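Local coordinates for transcriptional regulator, TetR family (Agrobacterium tumefaciens, PDB 2G7S), which probably binds operator DNA as a homodimer through N-terminal helix-turn-helix domains and, like other TetR-family regulators, may be released by a ligand of its C-terminal domain, at residues A72-E75 with K76-D80; P114-P117 with E118-L122; H101-C104 with V105-L109; S53-V56 with C57-S61. All coordinates share one frame; numbering follows the deposited sequence.

Contact 1. Residues A72-E75 with K76-D80; sequences AELE and KNISD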
loop_
_atom_site.group_PDB
_atom_site.type_symbol
_atom_site.label_atom_id
_atom_site.label_comp_id
_atom_site.label_asym_id
_atom_site.label_seq_id
_atom_site.Cartn_x
_atom_site.Cartn_y
_atom_site.Cartn_z
ATOM N N ALA A 72 8.178 17.032 -13.185
ATOM C CA ALA A 72 8.428 18.342 -13.755
ATOM C C ALA A 72 8.729 18.292 -15.248
ATOM O O ALA A 72 8.276 19.194 -16.017
ATOM C CB ALA A 72 9.571 19.019 -13.073
ATOM N N GLU A 73 9.499 17.296 -15.676
ATOM C CA GLU A 73 9.836 17.121 -17.096
ATOM C C GLU A 73 8.565 16.805 -17.856
ATOM O O GLU A 73 8.385 17.317 -19.015
ATOM C CB GLU A 73 10.945 16.058 -17.258
ATOM C CG GLU A 73 11.248 15.731 -18.714
ATOM C CD GLU A 73 12.632 16.138 -19.112
ATOM O OE1 GLU A 73 13.523 15.240 -19.090
ATOM O OE2 GLU A 73 12.841 17.340 -19.441
ATOM N N LEU A 74 7.648 16.018 -17.282
ATOM C CA LEU A 74 6.345 15.776 -17.940
ATOM C C LEU A 74 5.601 17.037 -18.125
ATOM O O LEU A 74 5.078 17.341 -19.258
ATOM C CB LEU A 74 5.408 14.908 -17.087
ATOM C CG LEU A 74 5.909 13.485 -16.902
ATOM C CD1 LEU A 74 4.921 12.614 -16.092
ATOM C CD2 LEU A 74 6.274 12.794 -18.271
ATOM N N GLU A 75 5.525 17.823 -17.063
ATOM C CA GLU A 75 4.834 19.071 -17.066
ATOM C C GLU A 75 5.447 20.010 -18.102
ATOM O O GLU A 75 4.737 20.685 -18.877
ATOM C CB GLU A 75 4.855 19.695 -15.648
ATOM C CG GLU A 75 3.983 20.855 -15.471
ATOM C CD GLU A 75 4.149 21.436 -14.104
ATOM O OE1 GLU A 75 4.434 20.666 -13.107
ATOM O OE2 GLU A 75 3.984 22.665 -13.996
ATOM N N LYS A 76 6.770 20.079 -18.184
ATOM C CA LYS A 76 7.440 20.933 -19.168
ATOM C C LYS A 76 7.125 20.547 -20.623
ATOM O O LYS A 76 6.897 21.442 -21.445
ATOM C CB LYS A 76 8.911 20.779 -19.028
ATOM C CG LYS A 76 9.700 21.779 -19.859
ATOM C CD LYS A 76 11.240 21.595 -19.719
ATOM C CE LYS A 76 11.704 20.434 -20.521
ATOM N NZ LYS A 76 13.118 20.198 -20.288
ATOM N N ASN A 77 7.237 19.239 -20.943
ATOM C CA ASN A 77 7.219 18.729 -22.318
ATOM C C ASN A 77 5.784 18.609 -22.870
ATOM O O ASN A 77 5.571 18.730 -24.076
ATOM C CB ASN A 77 7.926 17.369 -22.398
ATOM C CG ASN A 77 9.415 17.507 -22.279
ATOM O OD1 ASN A 77 9.947 18.548 -22.643
ATOM N ND2 ASN A 77 10.091 16.481 -21.770
ATOM N N ILE A 78 4.793 18.453 -22.009
ATOM C CA ILE A 78 3.434 18.102 -22.407
ATOM C C ILE A 78 2.511 19.295 -22.101
ATOM O O ILE A 78 2.452 19.752 -20.988
ATOM C CB ILE A 78 2.971 16.833 -21.625
ATOM C CG1 ILE A 78 3.951 15.710 -21.825
ATOM C CG2 ILE A 78 1.574 16.470 -21.992
ATOM C CD1 ILE A 78 3.651 14.508 -20.821
ATOM N N SER A 79 1.806 19.774 -23.128
ATOM C CA SER A 79 0.940 20.943 -22.899
ATOM C C SER A 79 -0.382 20.670 -22.181
ATOM O O SER A 79 -0.830 21.484 -21.339
ATOM C CB SER A 79 0.705 21.699 -24.203
ATOM O OG SER A 79 0.087 20.845 -25.148
ATOM N N ASP A 80 -1.007 19.521 -22.470
ATOM C CA ASP A 80 -2.343 19.279 -22.000
ATOM C C ASP A 80 -2.312 18.591 -20.620
ATOM O O ASP A 80 -1.697 17.543 -20.462
ATOM C CB ASP A 80 -2.973 18.390 -23.064
ATOM C CG ASP A 80 -4.393 17.955 -22.789
ATOM O OD1 ASP A 80 -4.850 17.920 -21.689
ATOM O OD2 ASP A 80 -5.067 17.466 -23.780
HETATM O O HOH W 1 13.447 17.404 -21.794
#
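Three successive i to i+4 bonds carry the end of helix 52-77 from A72-E75 into K76-D80: K76 N to A72 O (2.8 Å), N77 N to E73 O (3.0 Å) and I78 N to L74 O (3.0 Å). The last is the most bent at its hydrogen, 137°, and I78 is where the chain leaves helical geometry. On the outer side, E73 and K76 run alongside each other in the same direction. The bend of E73 at chi2 (115°) and that of K76 at chi3 bring OE2 and NZ to 3.0 Å, a salt bridge in which NZ meets OE2 nearly along its C-O axis. N77, one turn after E73, crosses it obliquely, the amide and carboxylate planes 20° apart, with N77 ND2 3.4 Å from E73 CG. This is the C-terminal end of the long helix that, in the TetR family, links the DNA-binding domain to the regulatory domain. The inward side is apolar: the L74 and I78 side chains lie side by side, pointing the same way, L74 CD2 to I78 CD1 4.0 Å, and both rest on A87 of helix 81-98. E75 OE1 is hydrogen-bonded to W134 NE1. Beyond the turn, D80 OD1 caps L82 N and opens helix 81-98.

Contact 2. Residues P114-P117 with E118-L122; sequences PVLP and ETVVL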
loop_
_atom_site.group_PDB
_atom_site.type_symbol
_atom_site.label_atom_id
_atom_site.label_comp_id
_atom_site.label_asym_id
_atom_site.label_seq_id
_atom_site.Cartn_x
_atom_site.Cartn_y
_atom_site.Cartn_z
ATOM N N PRO A 114 4.506 3.288 11.439
ATOM C CA PRO A 114 4.559 3.183 12.934
ATOM C C PRO A 114 5.899 2.639 13.470
ATOM O O PRO A 114 6.204 2.878 14.643
ATOM C CB PRO A 114 3.449 2.150 13.257
ATOM C CG PRO A 114 2.383 2.452 12.168
ATOM C CD PRO A 114 3.275 2.638 10.880
ATOM N N VAL A 115 6.677 1.931 12.653
ATOM C CA VAL A 115 7.959 1.378 13.140
ATOM C C VAL A 115 9.140 2.124 12.563
ATOM O O VAL A 115 10.292 1.762 12.869
ATOM C CB VAL A 115 8.103 -0.124 12.873
ATOM C CG1 VAL A 115 6.877 -0.894 13.502
ATOM C CG2 VAL A 115 8.279 -0.468 11.378
ATOM N N LEU A 116 8.910 3.130 11.724
ATOM C CA LEU A 116 10.074 3.786 11.106
ATOM C C LEU A 116 10.665 4.877 12.023
ATOM O O LEU A 116 9.952 5.515 12.825
ATOM C CB LEU A 116 9.657 4.510 9.806
ATOM C CG LEU A 116 9.207 3.582 8.690
ATOM C CD1 LEU A 116 8.808 4.392 7.459
ATOM C CD2 LEU A 116 10.293 2.566 8.306
ATOM N N PRO A 117 11.957 5.150 11.852
ATOM C CA PRO A 117 12.473 6.332 12.510
ATOM C C PRO A 117 11.695 7.603 12.171
ATOM O O PRO A 117 11.314 7.790 10.993
ATOM C CB PRO A 117 13.929 6.432 11.978
ATOM C CG PRO A 117 14.289 5.031 11.447
ATOM C CD PRO A 117 12.911 4.471 10.946
ATOM N N GLU A 118 11.512 8.479 13.145
ATOM C CA GLU A 118 10.748 9.698 12.881
ATOM C C GLU A 118 11.373 10.501 11.727
ATOM O O GLU A 118 10.631 11.152 10.950
ATOM C CB GLU A 118 10.723 10.602 14.078
ATOM C CG GLU A 118 10.005 9.968 15.260
ATOM C CD GLU A 118 9.987 10.863 16.506
ATOM O OE1 GLU A 118 10.742 11.851 16.613
ATOM O OE2 GLU A 118 9.222 10.481 17.434
ATOM N N THR A 119 12.711 10.510 11.620
ATOM C CA THR A 119 13.312 11.316 10.545
ATOM C C THR A 119 12.956 10.762 9.156
ATOM O O THR A 119 12.740 11.550 8.186
ATOM C CB THR A 119 14.820 11.380 10.661
ATOM O OG1 THR A 119 15.299 10.037 10.781
ATOM C CG2 THR A 119 15.222 12.196 11.964
ATOM N N VAL A 120 12.845 9.438 9.047
ATOM C CA VAL A 120 12.408 8.821 7.787
ATOM C C VAL A 120 10.953 9.136 7.509
ATOM O O VAL A 120 10.591 9.426 6.345
ATOM C CB VAL A 120 12.673 7.282 7.832
ATOM C CG1 VAL A 120 12.167 6.627 6.525
ATOM C CG2 VAL A 120 14.173 7.043 8.017
ATOM N N VAL A 121 10.140 9.073 8.564
ATOM C CA VAL A 121 8.704 9.383 8.384
ATOM C C VAL A 121 8.514 10.790 7.801
ATOM O O VAL A 121 7.669 11.010 6.937
ATOM C CB VAL A 121 7.952 9.234 9.719
ATOM C CG1 VAL A 121 6.463 9.683 9.595
ATOM C CG2 VAL A 121 8.062 7.776 10.173
ATOM N N LEU A 122 9.352 11.751 8.254
ATOM C CA LEU A 122 9.225 13.117 7.733
ATOM C C LEU A 122 9.425 13.098 6.209
ATOM O O LEU A 122 8.681 13.790 5.478
ATOM C CB LEU A 122 10.287 14.046 8.388
ATOM C CG LEU A 122 10.095 14.339 9.839
ATOM C CD1 LEU A 122 11.362 15.198 10.300
ATOM C CD2 LEU A 122 8.813 15.135 10.056
#
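L116 and P117, the last two residues before helix 118-144, meet the V120 and V121 side chains of its first turn. One branch of V120 serves each partner. CG1 approaches L116 CD1 at 4.1 Å, the two side chains crossing at about a right angle, whereas CG2 lies alongside the pyrrolidine ring, 4.0 Å from P117 CG and as far from P117 CB. V121 adds a closer touch, its CG2 sitting 3.7 Å from L116 CB. That methyl is anti to the carbonyl carbon of V121 and beside its backbone N, which turns it back to the incoming chain. What positions these groups is the start of the helix itself: P117 occupies the N-cap position, and its carbonyl O accepts from V121 N at 3.0 Å, with an N-H...O angle of 163°. The proline ring restricts phi (-54°) just before the helix. Further out, Y26 packs against both L116 and P117, while V121 reaches I113 in the preceding loop. On the flank facing helix 52-77, P117 meets S53, T119 meets C57, and V120 rests on V56 and C57, seating the first turn of helix 118-144 against the start of that helix.

Contact 3. Residues H101-C104 with V105-L109; sequences HPFC and VCALL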
loop_
_atom_site.group_PDB
_atom_site.type_symbol
_atom_site.label_atom_id
_atom_site.label_comp_id
_atom_site.label_asym_id
_atom_site.label_seq_id
_atom_site.Cartn_x
_atom_site.Cartn_y
_atom_site.Cartn_z
ATOM N N HIS A 101 12.660 -1.497 -10.182
ATOM C CA HIS A 101 12.048 -0.605 -9.174
ATOM C C HIS A 101 10.499 -0.491 -9.450
ATOM O O HIS A 101 9.990 0.551 -9.782
ATOM C CB HIS A 101 12.667 0.791 -9.322
ATOM C CG HIS A 101 14.121 0.894 -8.881
ATOM N ND1 HIS A 101 14.791 2.101 -8.843
ATOM C CD2 HIS A 101 14.968 -0.021 -8.334
ATOM C CE1 HIS A 101 16.023 1.906 -8.396
ATOM N NE2 HIS A 101 16.165 0.622 -8.097
ATOM N N PRO A 102 9.750 -1.606 -9.336
ATOM C CA PRO A 102 8.336 -1.663 -9.681
ATOM C C PRO A 102 7.421 -1.171 -8.551
ATOM O O PRO A 102 6.244 -1.486 -8.556
ATOM C CB PRO A 102 8.092 -3.163 -9.933
ATOM C CG PRO A 102 8.997 -3.798 -8.849
ATOM C CD PRO A 102 10.263 -2.942 -8.915
ATOM N N PHE A 103 7.947 -0.407 -7.603
ATOM C CA PHE A 103 7.118 0.099 -6.502
ATOM C C PHE A 103 7.741 1.431 -6.082
ATOM O O PHE A 103 8.983 1.565 -6.112
ATOM C CB PHE A 103 7.097 -0.881 -5.323
ATOM C CG PHE A 103 5.754 -0.946 -4.577
ATOM C CD1 PHE A 103 4.855 -1.955 -4.808
ATOM C CD2 PHE A 103 5.443 -0.007 -3.621
ATOM C CE1 PHE A 103 3.656 -2.053 -4.126
ATOM C CE2 PHE A 103 4.259 -0.111 -2.905
ATOM C CZ PHE A 103 3.365 -1.095 -3.172
ATOM N N CYS A 104 6.928 2.370 -5.654
ATOM C CA CYS A 104 7.419 3.642 -5.137
ATOM C C CYS A 104 8.041 3.408 -3.728
ATOM O O CYS A 104 7.411 2.819 -2.855
ATOM C CB CYS A 104 6.222 4.579 -5.062
ATOM S SG CYS A 104 6.649 6.129 -4.141
ATOM N N VAL A 105 9.280 3.874 -3.524
ATOM C CA VAL A 105 9.943 3.760 -2.225
ATOM C C VAL A 105 9.087 4.354 -1.134
ATOM O O VAL A 105 9.007 3.802 -0.024
ATOM C CB VAL A 105 11.275 4.598 -2.344
ATOM C CG1 VAL A 105 11.892 4.837 -0.951
ATOM C CG2 VAL A 105 12.280 3.941 -3.296
ATOM N N CYS A 106 8.480 5.522 -1.426
ATOM C CA CYS A 106 7.758 6.226 -0.354
ATOM C C CYS A 106 6.419 5.537 -0.094
ATOM O O CYS A 106 5.990 5.439 1.058
ATOM C CB CYS A 106 7.536 7.675 -0.684
ATOM S SG CYS A 106 9.126 8.568 -0.572
ATOM N N ALA A 107 5.740 5.037 -1.140
ATOM C CA ALA A 107 4.499 4.351 -0.881
ATOM C C ALA A 107 4.762 3.096 -0.018
ATOM O O ALA A 107 3.946 2.712 0.840
ATOM C CB ALA A 107 3.812 3.982 -2.230
ATOM N N LEU A 108 5.861 2.388 -0.309
ATOM C CA LEU A 108 6.159 1.187 0.437
ATOM C C LEU A 108 6.452 1.557 1.893
ATOM O O LEU A 108 5.950 0.930 2.832
ATOM C CB LEU A 108 7.343 0.374 -0.249
ATOM C CG LEU A 108 7.300 -1.184 -0.015
ATOM C CD1 LEU A 108 8.270 -1.887 -0.956
ATOM C CD2 LEU A 108 7.456 -1.685 1.382
ATOM N N LEU A 109 7.354 2.529 2.083
ATOM C CA LEU A 109 7.698 2.899 3.460
ATOM C C LEU A 109 6.452 3.403 4.206
ATOM O O LEU A 109 6.400 3.239 5.415
ATOM C CB LEU A 109 8.769 3.978 3.462
ATOM C CG LEU A 109 10.173 3.476 3.078
ATOM C CD1 LEU A 109 11.120 4.652 2.816
ATOM C CD2 LEU A 109 10.808 2.564 4.171
#
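C104, at the N-cap of helix 105-110, meets the first turn with each atom of its side chain in succession. CB lies 3.8 Å from A107 CB, an apolar touch across the opening of the helix. From there chi1 of 170° swings SG anti to the backbone N and beside the carbonyl carbon, which brings SG to the N-H groups of the first turn. At the tip, SG is 3.3 Å from A107 N, with an N-H...S angle of 160°: a side-chain N-cap with sulfur as acceptor, though a doubtful one, because SG lies too close to another atom of the model. The main chain closes the same turn, L108 N donating to C104 O at 3.0 Å. In this TetR-type fold the short helix lies near the centre of the chain, walled by helices 52-77, 118-144 and 154-173: C104 itself touches Y63, H127 and M169. One residue earlier, the F103 and L108 side chains cross at about a right angle, with F103 CD2 3.9 Å from L108 CB, and F103 CE2 comes to 4.2 Å from A107 CB. F103 also packs on I22 of helix 6-24. A107 meets L170 of the second subunit, and L108 meets S111 of that same second subunit.

Contact 4. Residues S53-V56 with C57-S61; sequences SDLV and CKLVS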
loop_
_atom_site.group_PDB
_atom_site.type_symbol
_atom_site.label_atom_id
_atom_site.label_comp_id
_atom_site.label_asym_id
_atom_site.label_seq_id
_atom_site.Cartn_x
_atom_site.Cartn_y
_atom_site.Cartn_z
ATOM N N SER A 53 19.136 4.886 9.775
ATOM C CA SER A 53 18.088 5.914 9.565
ATOM C C SER A 53 18.640 7.003 8.676
ATOM O O SER A 53 17.888 7.524 7.822
ATOM C CB SER A 53 17.568 6.466 10.865
ATOM O OG SER A 53 18.526 7.163 11.561
ATOM N N ASP A 54 19.905 7.417 8.913
ATOM C CA ASP A 54 20.437 8.433 8.045
ATOM C C ASP A 54 20.605 7.953 6.585
ATOM O O ASP A 54 20.290 8.699 5.630
ATOM C CB ASP A 54 21.795 8.842 8.569
ATOM C CG ASP A 54 22.445 9.916 7.675
ATOM O OD1 ASP A 54 21.915 11.058 7.698
ATOM O OD2 ASP A 54 23.443 9.585 7.022
ATOM N N LEU A 55 21.055 6.710 6.411
ATOM C CA LEU A 55 21.170 6.175 5.057
ATOM C C LEU A 55 19.809 6.237 4.351
ATOM O O LEU A 55 19.690 6.685 3.184
ATOM C CB LEU A 55 21.651 4.726 5.216
ATOM C CG LEU A 55 22.072 4.053 3.938
ATOM C CD1 LEU A 55 22.991 2.790 4.300
ATOM C CD2 LEU A 55 20.896 3.614 3.255
ATOM N N VAL A 56 18.776 5.797 5.068
ATOM C CA VAL A 56 17.446 5.770 4.409
ATOM C C VAL A 56 16.881 7.204 4.222
ATOM O O VAL A 56 16.246 7.466 3.170
ATOM C CB VAL A 56 16.515 4.851 5.204
ATOM C CG1 VAL A 56 15.082 4.908 4.614
ATOM C CG2 VAL A 56 17.081 3.407 5.134
ATOM N N CYS A 57 17.149 8.130 5.144
ATOM C CA CYS A 57 16.708 9.495 4.842
ATOM C C CYS A 57 17.388 10.012 3.599
ATOM O O CYS A 57 16.734 10.692 2.792
ATOM C CB CYS A 57 17.071 10.425 6.001
ATOM S SG CYS A 57 15.987 10.287 7.431
ATOM N N LYS A 58 18.689 9.720 3.444
ATOM C CA LYS A 58 19.407 10.190 2.247
ATOM C C LYS A 58 18.867 9.539 0.973
ATOM O O LYS A 58 18.850 10.162 -0.088
ATOM C CB LYS A 58 20.897 9.897 2.400
ATOM C CG LYS A 58 21.487 10.804 3.468
ATOM C CD LYS A 58 21.716 12.193 2.904
ATOM C CE LYS A 58 22.100 13.175 4.018
ATOM N NZ LYS A 58 22.859 12.512 5.069
ATOM N N LEU A 59 18.543 8.257 1.064
ATOM C CA LEU A 59 17.996 7.556 -0.081
ATOM C C LEU A 59 16.651 8.145 -0.446
ATOM O O LEU A 59 16.373 8.317 -1.658
ATOM C CB LEU A 59 17.831 6.082 0.404
ATOM C CG LEU A 59 17.218 4.904 -0.254
ATOM C CD1 LEU A 59 17.556 3.652 0.595
ATOM C CD2 LEU A 59 15.784 5.064 -0.605
ATOM N N VAL A 60 15.777 8.367 0.560
ATOM C CA VAL A 60 14.435 8.875 0.227
ATOM C C VAL A 60 14.557 10.306 -0.293
ATOM O O VAL A 60 13.840 10.661 -1.239
ATOM C CB VAL A 60 13.528 8.823 1.434
ATOM C CG1 VAL A 60 12.230 9.498 1.153
ATOM C CG2 VAL A 60 13.322 7.328 1.877
ATOM N N SER A 61 15.450 11.149 0.308
ATOM C CA SER A 61 15.574 12.532 -0.219
ATOM C C SER A 61 16.001 12.496 -1.716
ATOM O O SER A 61 15.435 13.245 -2.559
ATOM C CB SER A 61 16.656 13.270 0.609
ATOM O OG SER A 61 16.839 14.549 0.098
#
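Residues S53-S61 form two and a half turns near the start of helix 52-77, and the contact is intrahelical, between side chains spaced i to i+4. In the TetR family this long helix follows the helix-turn-helix and continues into the regulatory domain. Four backbone bonds link S53-V56 to C57-S61, among them C57 N to S53 O (2.8 Å) and V60 N to V56 O (2.8 Å), the latter with an N-H...O angle of 165°. The side chains divide into a polar side and an apolar one. On the polar side, D54 and K58 form a salt bridge, OD1 to NZ at 3.1 Å. NZ approaches on the syn side of OD1, 20° out of the carboxylate plane, with OD2 farther off at 3.6 Å. In K58, chi1 of -70° sets CG 3.2 Å from D54 O, and the bends at chi2 and chi4 then bring NZ round to the carboxylate. This is one of two modelled conformers of the lysine. On the apolar side, V56 CG1 comes to 4.1 Å from V60 CG2, and L55 CD2 lies 4.3 Å from L59 CD1. The two rows share neighbours: L55 and L59 meet A17 and V56 meets I21 of helix 6-24, while L59 and V60 both reach V105 of helix 105-110. C57 packs on T119 and V120 of helix 118-144, and S53 OG is bonded to S51 OG. Because K58 is exposed and has two conformers, the ion pair is probably intermittent, which leaves the continuous backbone bonding and the buried aliphatic rows as the more constant part of the contact.

Overall arrangement
From the N terminus, contact 4 comes first, near the start of helix 52-77, and contact 1 ends the same helix, their centres about 28 Å apart. Contact 1 leads through a short turn into helix 81-98; contact 3 then joins the following loop to helix 105-110, and contact 2 joins the next loop to helix 118-144. All four are local and in series, so none nests within or crosses another. In space, however, contacts 2, 3 and 4 touch one another: P117 CG is 3.6 Å from S53 CB, L109 CD1 is 3.6 Å from V60 CG2, and L116 CD1 is 3.4 Å from L109 O. Contact 1 touches none of them, and contacts 2 and 3 also reach the second subunit.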